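Local coordinates for protein dihydropyrimidinase (Brevibacillus agri, PDB 3SFW) that catalyses the hydrolytic ring opening of dihydropyrimidines and related cyclic amides, probably at a centre that holds two zinc ions, at residues 97-100 with 101-105; 108-111 with 112-115; 160-163 with 164-167; 128-131 with 132-135; 70-73 with 74-78. All coordinates share one frame; numbering follows the deposited sequence.

Contact 1: 97-100 with 101-105; sequences KGES and LHSAI
Between S100 and L101 the backbone changes from extended (S100 psi 151°) to helical, so S100 is the N-cap of helix 101-112. Its side chain makes the classical capping bond: S103 N donates to S100 OG at 2.9 Å with an N-H...O angle of 150°. A chi1 of 80° holds OG between the backbone N and the carbonyl carbon, from where it faces the amide of S103. Serine suits this place because its short hydroxyl can accept from an amide that has no preceding helical carbonyl. The neighbouring amides, L101 N and H102 N, are taken by the carboxylate of E136 on helix 131-142, which ties the start of one helix to the side of the next. L101 itself turns into the fold, packing on L124 and L137. E99 reaches the helix from the loop, its extended chain laying the carboxylate beside A104, with OE1 3.8 Å from A104 CB. A negative group near a helix start is probably favoured electrostatically; OE1 also accepts from S96 N. The hydroxyl of S103 is less surely placed. On the loop side, water 1 accepts from S100 N at 3.0 Å.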
# COMPACT_ATOMS: atom_id res chain seq x y z
N LYS A 97 -29.51 21.12 -15.63
CA LYS A 97 -30.42 20.02 -15.94
C LYS A 97 -31.60 20.53 -16.74
O LYS A 97 -32.03 21.67 -16.58
CB LYS A 97 -30.91 19.33 -14.68
CG LYS A 97 -29.87 18.49 -14.02
CD LYS A 97 -30.30 18.13 -12.63
CE LYS A 97 -29.11 18.02 -11.71
NZ LYS A 97 -29.45 17.14 -10.56
N GLY A 98 -32.07 19.70 -17.67
CA GLY A 98 -33.20 20.07 -18.51
C GLY A 98 -32.86 20.99 -19.67
O GLY A 98 -33.72 21.24 -20.51
N GLU A 99 -31.64 21.53 -19.70
CA GLU A 99 -31.17 22.35 -20.84
C GLU A 99 -30.33 21.46 -21.78
O GLU A 99 -29.58 20.60 -21.30
CB GLU A 99 -30.33 23.53 -20.31
CG GLU A 99 -29.73 24.43 -21.40
CD GLU A 99 -28.39 25.14 -21.00
OE1 GLU A 99 -27.67 24.65 -20.07
OE2 GLU A 99 -28.03 26.13 -21.71
N SER A 100 -30.48 21.60 -23.09
CA SER A 100 -29.64 20.78 -23.98
C SER A 100 -28.17 21.12 -23.77
O SER A 100 -27.82 22.27 -23.44
CB SER A 100 -30.01 20.97 -25.43
OG SER A 100 -29.45 22.15 -25.97
N LEU A 101 -27.31 20.15 -24.00
CA LEU A 101 -25.86 20.38 -23.97
C LEU A 101 -25.50 21.39 -25.05
O LEU A 101 -24.61 22.20 -24.87
CB LEU A 101 -25.11 19.07 -24.23
CG LEU A 101 -25.38 17.92 -23.25
CD1 LEU A 101 -24.57 16.70 -23.66
CD2 LEU A 101 -25.03 18.35 -21.80
N HIS A 102 -26.13 21.29 -26.23
CA HIS A 102 -25.73 22.15 -27.33
C HIS A 102 -26.05 23.61 -27.09
O HIS A 102 -25.35 24.46 -27.59
CB HIS A 102 -26.35 21.70 -28.68
CG HIS A 102 -25.73 20.44 -29.25
ND1 HIS A 102 -24.79 20.44 -30.27
CD2 HIS A 102 -25.86 19.14 -28.87
CE1 HIS A 102 -24.45 19.19 -30.55
NE2 HIS A 102 -25.13 18.38 -29.76
N SER A 103 -27.11 23.89 -26.33
CA SER A 103 -27.43 25.27 -26.01
C SER A 103 -26.35 25.87 -25.11
O SER A 103 -26.00 27.00 -25.26
CB SER A 103 -28.83 25.43 -25.37
OG SER A 103 -28.92 24.72 -24.15
N ALA A 104 -25.84 25.08 -24.19
CA ALA A 104 -24.78 25.59 -23.28
C ALA A 104 -23.53 25.85 -24.11
O ALA A 104 -22.85 26.89 -23.94
CB ALA A 104 -24.51 24.56 -22.16
N ILE A 105 -23.20 24.92 -25.02
CA ILE A 105 -22.07 25.12 -25.93
C ILE A 105 -22.17 26.41 -26.76
O ILE A 105 -21.20 27.19 -26.90
CB ILE A 105 -21.86 23.85 -26.85
CG1 ILE A 105 -21.56 22.63 -25.96
CG2 ILE A 105 -20.81 24.13 -27.97
CD1 ILE A 105 -21.73 21.25 -26.71
O HOH W 1 -32.26 23.69 -24.26

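Contact 2: 108-111 with 112-115; sequences WHEK and ARGK
E110 and R113 meet through a salt bridge where helix 101-112 ends, with E110 OE2 3.2 Å from R113 NH1. The two chains cross at about a right angle. OE2 sits at the edge of the guanidinium, almost in its plane, but the carboxylate and guanidinium planes are 28° apart and the bond is bent (137°). R113 gets there by a bend at chi3, which folds the guanidinium back over the last turn; one face looks onto H109 O, and NH2 rests 3.7 Å from H109 CB.

Among the main-chain bonds, H109 O receives R113 N at 2.8 Å and, weakly, A112 N at 3.1 Å, while W108 O holds A112 N at 3.2 Å. The chain then leaves the helix through a type II beta-turn, A112 to K115, closed by K115 N on A112 O at 3.0 Å. G114 takes the third position with a phi of 80°, a region glycine reaches without strain.

A lysine side chain returns to the last turn: K115 NZ donates to E110 O at 2.9 Å, its methylenes passing over K111 O. On the inner side, K111 lays CE over one face of the W108 indole before NZ pairs with D62, and W108 NE1 bonds D91; F122 packs edge-to-face on both W108 and H109.

E110 thus balances the charge of R113, and it is chiefly K115 whose positive charge probably offsets the helix dipole, while its NZ supplies a donor to a carbonyl past the last helical bonds.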
# COMPACT_ATOMS: atom_id res chain seq x y z
N TRP A 108 -21.36 29.38 -24.51
CA TRP A 108 -19.91 29.53 -24.35
C TRP A 108 -19.17 30.08 -25.58
O TRP A 108 -18.26 30.88 -25.44
CB TRP A 108 -19.27 28.23 -23.80
CG TRP A 108 -18.88 28.33 -22.37
CD1 TRP A 108 -17.60 28.43 -21.88
CD2 TRP A 108 -19.75 28.46 -21.23
NE1 TRP A 108 -17.62 28.65 -20.52
CE2 TRP A 108 -18.92 28.63 -20.08
CE3 TRP A 108 -21.16 28.47 -21.06
CZ2 TRP A 108 -19.45 28.83 -18.79
CZ3 TRP A 108 -21.69 28.61 -19.75
CH2 TRP A 108 -20.82 28.77 -18.64
N HIS A 109 -19.56 29.65 -26.80
CA HIS A 109 -18.97 30.25 -27.99
C HIS A 109 -19.25 31.75 -28.01
O HIS A 109 -18.37 32.55 -28.37
CB HIS A 109 -19.52 29.58 -29.24
CG HIS A 109 -18.80 28.31 -29.61
ND1 HIS A 109 -17.52 28.30 -30.12
CD2 HIS A 109 -19.15 27.01 -29.42
CE1 HIS A 109 -17.16 27.04 -30.36
NE2 HIS A 109 -18.12 26.24 -29.91
N GLU A 110 -20.44 32.14 -27.56
CA GLU A 110 -20.80 33.58 -27.58
C GLU A 110 -20.01 34.38 -26.51
O GLU A 110 -19.54 35.47 -26.79
CB GLU A 110 -22.31 33.78 -27.48
CG GLU A 110 -22.82 35.25 -27.46
CD GLU A 110 -22.46 36.05 -28.72
OE1 GLU A 110 -22.49 37.30 -28.66
OE2 GLU A 110 -22.15 35.44 -29.77
N LYS A 111 -19.62 33.72 -25.40
CA LYS A 111 -18.71 34.36 -24.43
C LYS A 111 -17.35 34.65 -25.07
O LYS A 111 -16.70 35.66 -24.74
CB LYS A 111 -18.50 33.49 -23.17
CG LYS A 111 -19.69 33.27 -22.32
CD LYS A 111 -19.29 32.35 -21.11
CE LYS A 111 -20.50 32.04 -20.25
NZ LYS A 111 -21.02 33.30 -19.58
N ALA A 112 -16.86 33.74 -25.90
CA ALA A 112 -15.51 33.86 -26.41
C ALA A 112 -15.38 34.60 -27.75
O ALA A 112 -14.35 35.23 -28.04
CB ALA A 112 -14.86 32.47 -26.49
N ARG A 113 -16.42 34.57 -28.56
CA ARG A 113 -16.26 34.95 -29.97
C ARG A 113 -16.00 36.46 -30.07
O ARG A 113 -16.65 37.26 -29.40
CB ARG A 113 -17.51 34.53 -30.76
CG ARG A 113 -17.69 35.17 -32.16
CD ARG A 113 -19.05 34.76 -32.75
NE ARG A 113 -19.17 33.31 -32.94
CZ ARG A 113 -19.98 32.49 -32.26
NH1 ARG A 113 -20.78 32.96 -31.29
NH2 ARG A 113 -19.99 31.19 -32.55
N GLY A 114 -14.93 36.83 -30.76
CA GLY A 114 -14.61 38.24 -30.93
C GLY A 114 -13.92 38.86 -29.72
O GLY A 114 -13.65 40.07 -29.69
N LYS A 115 -13.62 38.03 -28.72
CA LYS A 115 -13.08 38.58 -27.46
C LYS A 115 -11.73 37.93 -27.06
O LYS A 115 -10.77 38.61 -26.74
CB LYS A 115 -14.13 38.43 -26.32
CG LYS A 115 -15.48 39.11 -26.61
CD LYS A 115 -16.63 38.67 -25.68
CE LYS A 115 -17.85 38.15 -26.52
NZ LYS A 115 -19.19 38.21 -25.87

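Contact 3: 160-163 with 164-167; sequences MADD and ETLF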
# COMPACT_ATOMS: atom_id res chain seq x y z
N MET A 160 -23.25 19.62 -8.35
CA MET A 160 -23.01 18.23 -8.00
C MET A 160 -23.79 17.19 -8.79
O MET A 160 -24.96 17.40 -9.12
CB MET A 160 -23.25 18.03 -6.51
CG MET A 160 -22.75 16.66 -6.00
SD MET A 160 -23.06 16.70 -4.20
CE MET A 160 -22.78 14.98 -3.75
N ALA A 161 -23.06 16.15 -9.23
CA ALA A 161 -23.64 14.94 -9.84
C ALA A 161 -23.40 13.74 -8.95
O ALA A 161 -22.54 13.78 -8.06
CB ALA A 161 -22.98 14.67 -11.22
N ASP A 162 -24.13 12.67 -9.20
CA ASP A 162 -24.05 11.50 -8.34
C ASP A 162 -23.35 10.33 -9.05
O ASP A 162 -22.80 10.51 -10.13
CB ASP A 162 -25.45 11.11 -7.85
CG ASP A 162 -26.36 10.64 -8.96
OD1 ASP A 162 -25.90 10.40 -10.10
OD2 ASP A 162 -27.57 10.49 -8.68
N ASP A 163 -23.25 9.21 -8.35
CA ASP A 163 -22.56 8.05 -8.87
C ASP A 163 -23.18 7.49 -10.14
O ASP A 163 -22.47 7.00 -11.01
CB ASP A 163 -22.43 6.94 -7.82
CG ASP A 163 -21.46 7.32 -6.70
OD1 ASP A 163 -20.71 8.33 -6.85
OD2 ASP A 163 -21.42 6.57 -5.70
N GLU A 164 -24.50 7.48 -10.19
CA GLU A 164 -25.16 7.09 -11.45
C GLU A 164 -24.73 7.98 -12.64
O GLU A 164 -24.34 7.46 -13.72
CB GLU A 164 -26.70 7.13 -11.26
CG GLU A 164 -27.46 6.92 -12.57
CD GLU A 164 -29.00 6.95 -12.39
OE1 GLU A 164 -29.70 6.65 -13.37
OE2 GLU A 164 -29.51 7.27 -11.29
N THR A 165 -24.70 9.29 -12.44
CA THR A 165 -24.25 10.18 -13.51
C THR A 165 -22.79 9.93 -13.87
O THR A 165 -22.44 9.87 -15.06
CB THR A 165 -24.50 11.64 -13.14
OG1 THR A 165 -25.92 11.86 -13.13
CG2 THR A 165 -23.89 12.57 -14.14
N LEU A 166 -21.95 9.79 -12.87
CA LEU A 166 -20.51 9.67 -13.14
C LEU A 166 -20.24 8.34 -13.82
O LEU A 166 -19.51 8.28 -14.82
CB LEU A 166 -19.68 9.84 -11.84
CG LEU A 166 -18.19 9.49 -11.98
CD1 LEU A 166 -17.54 10.39 -13.07
CD2 LEU A 166 -17.49 9.68 -10.62
N PHE A 167 -20.87 7.26 -13.38
CA PHE A 167 -20.58 5.95 -14.00
C PHE A 167 -21.09 5.86 -15.46
O PHE A 167 -20.36 5.43 -16.36
CB PHE A 167 -21.22 4.83 -13.17
CG PHE A 167 -20.79 3.46 -13.59
CD1 PHE A 167 -21.74 2.48 -13.83
CD2 PHE A 167 -19.43 3.13 -13.69
CE1 PHE A 167 -21.34 1.17 -14.19
CE2 PHE A 167 -19.02 1.84 -14.05
CZ PHE A 167 -19.99 0.84 -14.26
O HOH W 2 -26.44 13.58 -11.05
O HOH W 3 -29.10 8.28 -8.93
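D162 OD1 accepts from T165 N at 2.9 Å and 167°, a nearly straight bond that approaches almost in line with the carboxylate's own C-O bond. With chi1 at 66° the D162 carboxylate folds back over the chain that follows it, and OD1 passes within 3.6 Å of E164 CB. The other oxygen is held by water 3, which donates to D162 OD2 at 2.7 Å and to E164 OE2 at 2.6 Å, so it bridges two carboxylates whose like charges would otherwise face each other. E164 reaches further as well, with OE1 paired to K168 and OE2 to K156 of the second subunit.

This is the N-cap of helix 163-176, one of the helices of the amidohydrolase TIM-barrel fold. Aspartate fits the cap because it accepts an unpaired amide, and its negative charge probably suits the positive end of the helix. Regular helical bonding begins at once, with L166 N on D162 O at 3.0 Å and F167 N on D163 O at 2.9 Å. D163, buried in the first turn, splits its carboxylate: OD1 forms a salt bridge with R223, and OD2 accepts from N186 of the second subunit, making the helix start part of a subunit interface.

On the loop side, water 2 accepts from D162 N and lies 2.7 Å from T165 OG1. The threonine's two branches divide the work: the hydroxyl faces this water, while CG2 packs 3.7 Å from A161 CB. L166 points inward, between strand 180-182 and helix 214-230.

Contact 4: 128-131 with 132-135; sequences DAND and HVLE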
# COMPACT_ATOMS: atom_id res chain seq x y z
N ASP A 128 -26.22 15.50 -15.45
CA ASP A 128 -26.90 14.23 -15.35
C ASP A 128 -26.98 13.48 -16.66
O ASP A 128 -26.85 14.05 -17.74
CB ASP A 128 -28.27 14.38 -14.69
CG ASP A 128 -29.35 14.62 -15.68
OD1 ASP A 128 -30.22 13.73 -15.86
OD2 ASP A 128 -29.32 15.69 -16.30
N ALA A 129 -26.93 12.17 -16.55
CA ALA A 129 -26.65 11.36 -17.73
C ALA A 129 -27.93 10.62 -18.21
O ALA A 129 -27.92 9.40 -18.45
CB ALA A 129 -25.52 10.36 -17.42
N ASN A 130 -29.02 11.37 -18.27
CA ASN A 130 -30.27 10.86 -18.86
C ASN A 130 -30.06 10.47 -20.34
O ASN A 130 -29.04 10.80 -20.95
CB ASN A 130 -31.43 11.86 -18.67
CG ASN A 130 -31.23 13.18 -19.42
OD1 ASN A 130 -31.20 14.25 -18.82
ND2 ASN A 130 -31.18 13.10 -20.73
N ASP A 131 -30.93 9.63 -20.87
CA ASP A 131 -30.70 9.08 -22.21
C ASP A 131 -30.53 10.15 -23.30
O ASP A 131 -29.79 9.95 -24.27
CB ASP A 131 -31.83 8.12 -22.60
CG ASP A 131 -31.76 6.79 -21.86
OD1 ASP A 131 -30.78 6.53 -21.13
OD2 ASP A 131 -32.69 5.98 -22.05
N HIS A 132 -31.25 11.25 -23.18
CA HIS A 132 -31.14 12.32 -24.17
C HIS A 132 -29.73 12.94 -24.15
O HIS A 132 -29.15 13.22 -25.19
CB HIS A 132 -32.18 13.41 -23.89
CG HIS A 132 -32.28 14.46 -24.96
ND1 HIS A 132 -33.35 14.55 -25.82
CD2 HIS A 132 -31.44 15.47 -25.29
CE1 HIS A 132 -33.16 15.55 -26.66
NE2 HIS A 132 -32.01 16.13 -26.36
N VAL A 133 -29.24 13.21 -22.95
CA VAL A 133 -27.87 13.69 -22.78
C VAL A 133 -26.86 12.72 -23.39
O VAL A 133 -25.92 13.11 -24.10
CB VAL A 133 -27.58 13.90 -21.27
CG1 VAL A 133 -26.03 13.97 -21.02
CG2 VAL A 133 -28.31 15.18 -20.79
N LEU A 134 -27.04 11.44 -23.11
CA LEU A 134 -26.10 10.45 -23.60
C LEU A 134 -26.11 10.44 -25.14
O LEU A 134 -25.06 10.35 -25.79
CB LEU A 134 -26.45 9.08 -23.04
CG LEU A 134 -26.22 8.95 -21.51
CD1 LEU A 134 -26.55 7.51 -21.14
CD2 LEU A 134 -24.76 9.26 -21.12
N GLU A 135 -27.29 10.60 -25.72
CA GLU A 135 -27.40 10.63 -27.19
C GLU A 135 -26.73 11.87 -27.75
O GLU A 135 -25.98 11.80 -28.74
CB GLU A 135 -28.88 10.57 -27.66
CG GLU A 135 -29.62 9.32 -27.16
CD GLU A 135 -30.36 8.53 -28.27
OE1 GLU A 135 -30.75 7.35 -28.00
OE2 GLU A 135 -30.58 9.08 -29.38
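A hydrophobic staple spans the start of helix 131-142, joining A129, just before the N-cap residue N130, to L134 in the first turn. A129 CB lies 3.9 Å from L134 CD2. The leucine also covers the loop backbone, its CG 3.5 Å from A129 O; a chi1 of -68° swings this branched chain back toward the residues before the helix. V133, one residue earlier, likewise covers the loop backbone, with CG1 3.4 Å from D128 O, and crosses the N130 side chain at about a right angle. N130 folds its amide toward the first turn, as an N-cap asparagine commonly does, though which way round the amide sits is uncertain. Main-chain bonding starts here: L134 N meets N130 O at 3.0 Å and 162°, and E135 N meets D131 O at 3.0 Å. A129, small enough for close packing, also touches K168 and T169 of helix 163-176, and L134 O accepts from R172 of that helix. D131 and E135 are exposed acids in the opening turns. Their negative charge probably suits the positive end of the helix, while the staple lays apolar atoms beside the first backbone bonds.

Contact 5: 70-73 with 74-78; sequences TSDN and FFTGT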
# COMPACT_ATOMS: atom_id res chain seq x y z
N THR A 70 -17.40 35.50 -12.55
CA THR A 70 -15.96 35.71 -12.38
C THR A 70 -15.51 36.99 -13.07
O THR A 70 -16.06 37.39 -14.13
CB THR A 70 -15.09 34.50 -12.83
OG1 THR A 70 -15.34 34.19 -14.23
CG2 THR A 70 -15.39 33.32 -12.01
N SER A 71 -14.46 37.61 -12.53
CA SER A 71 -14.20 38.98 -12.89
C SER A 71 -13.39 39.14 -14.15
O SER A 71 -13.33 40.21 -14.69
CB SER A 71 -13.54 39.76 -11.75
OG SER A 71 -12.25 39.26 -11.50
N ASP A 72 -12.72 38.07 -14.62
CA ASP A 72 -12.13 38.12 -15.97
C ASP A 72 -13.12 37.54 -16.95
O ASP A 72 -13.68 36.48 -16.70
CB ASP A 72 -10.85 37.25 -16.05
CG ASP A 72 -9.59 38.02 -15.65
OD1 ASP A 72 -9.42 39.19 -16.04
OD2 ASP A 72 -8.73 37.38 -15.00
N ASN A 73 -13.31 38.22 -18.09
CA ASN A 73 -14.05 37.62 -19.19
C ASN A 73 -13.08 37.04 -20.20
O ASN A 73 -11.89 36.85 -19.88
CB ASN A 73 -15.01 38.65 -19.83
CG ASN A 73 -14.28 39.88 -20.42
OD1 ASN A 73 -14.93 40.89 -20.80
ND2 ASN A 73 -13.00 39.82 -20.52
N PHE A 74 -13.57 36.63 -21.37
CA PHE A 74 -12.65 35.99 -22.33
C PHE A 74 -11.60 36.92 -22.86
O PHE A 74 -10.50 36.49 -23.13
CB PHE A 74 -13.39 35.28 -23.47
CG PHE A 74 -13.76 33.87 -23.13
CD1 PHE A 74 -14.83 33.62 -22.27
CD2 PHE A 74 -12.99 32.80 -23.62
CE1 PHE A 74 -15.18 32.31 -21.88
CE2 PHE A 74 -13.27 31.48 -23.17
CZ PHE A 74 -14.39 31.22 -22.34
N PHE A 75 -11.90 38.23 -22.91
CA PHE A 75 -10.88 39.19 -23.34
C PHE A 75 -9.79 39.34 -22.24
O PHE A 75 -8.61 39.15 -22.50
CB PHE A 75 -11.50 40.57 -23.67
CG PHE A 75 -10.50 41.60 -24.07
CD1 PHE A 75 -10.30 42.72 -23.26
CD2 PHE A 75 -9.68 41.41 -25.17
CE1 PHE A 75 -9.34 43.68 -23.59
CE2 PHE A 75 -8.70 42.38 -25.53
CZ PHE A 75 -8.53 43.52 -24.71
N THR A 76 -10.18 39.81 -21.06
CA THR A 76 -9.16 40.11 -20.03
C THR A 76 -8.46 38.83 -19.56
O THR A 76 -7.26 38.87 -19.24
CB THR A 76 -9.69 40.90 -18.81
OG1 THR A 76 -10.65 40.13 -18.09
CG2 THR A 76 -10.36 42.30 -19.27
N GLY A 77 -9.22 37.74 -19.46
CA GLY A 77 -8.63 36.49 -18.97
C GLY A 77 -7.59 35.93 -19.95
O GLY A 77 -6.53 35.43 -19.53
N THR A 78 -7.89 35.96 -21.25
CA THR A 78 -6.91 35.47 -22.24
C THR A 78 -5.73 36.42 -22.37
O THR A 78 -4.60 36.00 -22.59
CB THR A 78 -7.51 35.16 -23.64
OG1 THR A 78 -8.10 36.33 -24.23
CG2 THR A 78 -8.55 34.04 -23.52
O HOH W 4 -13.06 41.72 -17.44
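With chi1 near -88°, D72 turns its carboxylate toward the helix that follows, and T76, at chi1 64°, holds OG1 over the N-terminal turn to meet it. N73 between them is the N-cap of helix 74-83, and T76 three residues on supplies one arm of a capping box: N73 N donates to T76 OG1 at 3.3 Å. The same hydroxyl gives its proton to D72 OD1 at 2.6 Å, reaching the anti side of the carboxylate from 22° outside its plane. Water 4 donates to T76 OG1 at 3.0 Å and to S71 O, so this one oxygen has three partners. Threonine suits the place because its hydroxyl can both give and accept.

D72 is buried and well satisfied. OD1 also accepts from N412 N, and OD2 from H316 NE2, next to the zinc ligand D315. T70 OG1 similarly bonds the backbone of the zinc ligand H60, so the loop is tied by hydrogen bonds to residues at or next to the metal ligands of the barrel.

G77 N returns to N73 O at 2.8 Å. The absence of a side chain lets G77 CA come within 3.7 Å of D72 CB, so the helix can press on the loop. F74 points into the fold, packing on I89 and on K111 and A112 of helix 101-112. Its carbonyl takes two donors from one residue: T78 N at 3.3 Å, and T78 OG1 at 2.6 Å in the carbonyl plane.

In the fold
Four of the five contacts open a helix of the barrel, and contact 2 closes one. Contacts 1 and 2 are the two ends of helix 101-112, and their chemistry reverses: hydroxyl and carboxylate acceptors at the start, arginine and lysine at the finish. Contacts 1, 3 and 4 cluster on one side, with D128 touching both K97 and T165. Contact 4 is the most superficial and relies on apolar cover, whereas contact 3 is largely buried and continues into a subunit interface. Contact 5, nearest the chain's centre, uses a buried carboxylate beside the metal-site loops; it touches contact 2, the helix start of one lying against the helix end of the other.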